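Local structure of fiber KNOB domain (Avirulent turkey hemorrhagic enteritis virus, 4D63) at residues Q79-D82 with N83-V86. The protein forms the head of the trimeric fibre of a turkey siadenovirus and binds sialic acid, probably serving in attachment to host cells. Residues are numbered along the deposited sequence; the frame is centred on the assembly and turned at random.
With SIA (N-acetyl-alpha-neuraminic acid), chain B.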
loop_
_atom_site.group_PDB
_atom_site.type_symbol
_atom_site.label_atom_id
_atom_site.label_comp_id
_atom_site.label_asym_id
_atom_site.label_seq_id
_atom_site.Cartn_x
_atom_site.Cartn_y
_atom_site.Cartn_z
ATOM N N GLN A 79 5.019 -3.703 12.766
ATOM C CA GLN A 79 3.723 -3.091 12.807
ATOM C C GLN A 79 3.609 -2.101 13.944
ATOM O O GLN A 79 3.903 -2.449 15.077
ATOM C CB GLN A 79 2.637 -4.147 12.972
ATOM C CG GLN A 79 1.235 -3.611 12.723
ATOM C CD GLN A 79 0.153 -4.644 12.955
ATOM O OE1 GLN A 79 0.207 -5.740 12.448
ATOM N NE2 GLN A 79 -0.857 -4.268 13.692
ATOM N N PHE A 80 3.124 -0.886 13.641
ATOM C CA PHE A 80 2.765 0.084 14.676
ATOM C C PHE A 80 1.424 -0.293 15.262
ATOM O O PHE A 80 0.478 -0.555 14.521
ATOM C CB PHE A 80 2.761 1.504 14.119
ATOM C CG PHE A 80 4.130 2.018 13.797
ATOM C CD1 PHE A 80 4.838 1.519 12.693
ATOM C CD2 PHE A 80 4.727 2.984 14.585
ATOM C CE1 PHE A 80 6.114 1.978 12.386
ATOM C CE2 PHE A 80 6.016 3.425 14.299
ATOM C CZ PHE A 80 6.702 2.934 13.199
ATOM N N ILE A 81 1.343 -0.310 16.600
ATOM C CA ILE A 81 0.196 -0.880 17.311
ATOM C C ILE A 81 -0.645 0.085 18.165
ATOM O O ILE A 81 -1.642 -0.345 18.748
ATOM C CB ILE A 81 0.594 -2.107 18.197
ATOM C CG1 ILE A 81 1.491 -1.663 19.371
ATOM C CG2 ILE A 81 1.245 -3.198 17.345
ATOM C CD1 ILE A 81 1.807 -2.745 20.376
ATOM N N ASP A 82 -0.278 1.361 18.249
ATOM C CA ASP A 82 -1.084 2.332 19.010
ATOM C C ASP A 82 -2.491 2.605 18.446
ATOM O O ASP A 82 -3.381 2.998 19.198
ATOM C CB ASP A 82 -0.336 3.662 19.133
ATOM C CG ASP A 82 0.887 3.558 20.043
ATOM O OD1 ASP A 82 0.765 2.879 21.086
ATOM O OD2 ASP A 82 1.961 4.134 19.710
ATOM N N ASN A 83 -2.698 2.413 17.144
ATOM C CA ASN A 83 -3.948 2.859 16.524
ATOM C C ASN A 83 -4.641 1.741 15.756
ATOM O O ASN A 83 -5.165 1.961 14.664
ATOM C CB ASN A 83 -3.690 4.039 15.579
ATOM C CG ASN A 83 -2.902 3.626 14.340
ATOM O OD1 ASN A 83 -2.085 2.698 14.399
ATOM N ND2 ASN A 83 -3.156 4.290 13.213
ATOM N N ILE A 84 -4.693 0.553 16.344
ATOM C CA ILE A 84 -5.480 -0.509 15.741
ATOM C C ILE A 84 -6.985 -0.168 15.881
ATOM O O ILE A 84 -7.504 -0.047 16.981
ATOM C CB ILE A 84 -5.085 -1.908 16.293
ATOM C CG1 ILE A 84 -3.587 -2.153 16.042
ATOM C CG2 ILE A 84 -5.912 -3.004 15.616
ATOM C CD1 ILE A 84 -3.050 -3.352 16.772
ATOM N N GLY A 85 -7.669 0.047 14.757
ATOM C CA GLY A 85 -9.086 0.384 14.802
ATOM C C GLY A 85 -9.885 -0.833 15.282
ATOM O O GLY A 85 -9.434 -1.979 15.138
ATOM N N VAL A 86 -11.073 -0.568 15.829
ATOM C CA VAL A 86 -11.935 -1.599 16.438
ATOM C C VAL A 86 -13.369 -1.367 16.025
ATOM O O VAL A 86 -13.804 -0.208 15.874
ATOM C CB VAL A 86 -11.969 -1.534 17.998
ATOM C CG1 VAL A 86 -10.733 -2.130 18.618
ATOM C CG2 VAL A 86 -12.130 -0.093 18.489
HETATM C C1 SIA B . -14.087 -9.351 20.069
HETATM C C2 SIA B . -12.832 -8.891 20.801
HETATM C C3 SIA B . -11.554 -9.320 20.052
HETATM C C4 SIA B . -11.261 -8.441 18.828
HETATM C C5 SIA B . -11.201 -6.992 19.286
HETATM C C6 SIA B . -12.566 -6.622 19.890
HETATM C C7 SIA B . -12.650 -5.194 20.430
HETATM C C8 SIA B . -13.877 -4.958 21.332
HETATM C C9 SIA B . -13.500 -4.547 22.759
HETATM C C10 SIA B . -9.732 -5.328 18.237
HETATM C C11 SIA B . -9.285 -4.624 16.975
HETATM N N5 SIA B . -10.766 -6.169 18.164
HETATM O O1A SIA B . -13.969 -10.227 19.179
HETATM O O1B SIA B . -15.204 -8.867 20.386
HETATM O O2 SIA B . -12.857 -9.435 22.141
HETATM O O4 SIA B . -10.018 -8.784 18.173
HETATM O O6 SIA B . -12.803 -7.476 21.010
HETATM O O7 SIA B . -11.436 -4.936 21.159
HETATM O O8 SIA B . -14.734 -3.935 20.812
HETATM O O9 SIA B . -14.633 -4.713 23.623
HETATM O O10 SIA B . -9.151 -5.133 19.280
HETATM O O HOH W 1 -0.318 1.520 12.749
HETATM O O HOH W 2 -4.362 -0.047 19.094
#
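With CG1 of I84 turned beside its own backbone N (chi1 -58°) and the chain extended beyond it (chi2 169°), CD1 reaches back towards I81 and Q79. It lies 4.1 Å from CB of I81, whose apolar branches also suit packing on strand 64-71, and 3.9 Å from NE2 of Q79. Glutamine is long enough to carry its amide there, roughly perpendicular to I84, in van der Waals contact. Isoleucine serves two surroundings: CG1 and CD1 lie against I81 and Q79, while CG2 is 4.0 Å from the acetyl methyl, C11, of the sialic acid. C11 also sits tightly against CG1 of V86 (3.3 Å) and O of G85 (3.2 Å).

No direct hydrogen bond closes the open beta turn I81 to I84. A water replaces its i to i+3 bond, donating to O of I81 and lying 2.8 Å from N of I84. Another donates to O of F80 and to OD1 of N83, 2.7 Å from the latter; asparagine also offers ND2, a donor to O of S178. The acidic D82 supplies OD1 for a salt bridge with R66.

The sugar sits between subunits, hydrogen-bonded to M87 O and to E125, K154 and N155 of the second subunit. The turn leads from strand 75-80, paired with strand 64-71, to strand 86-87, where V86 pairs with R94 of strand 93-94.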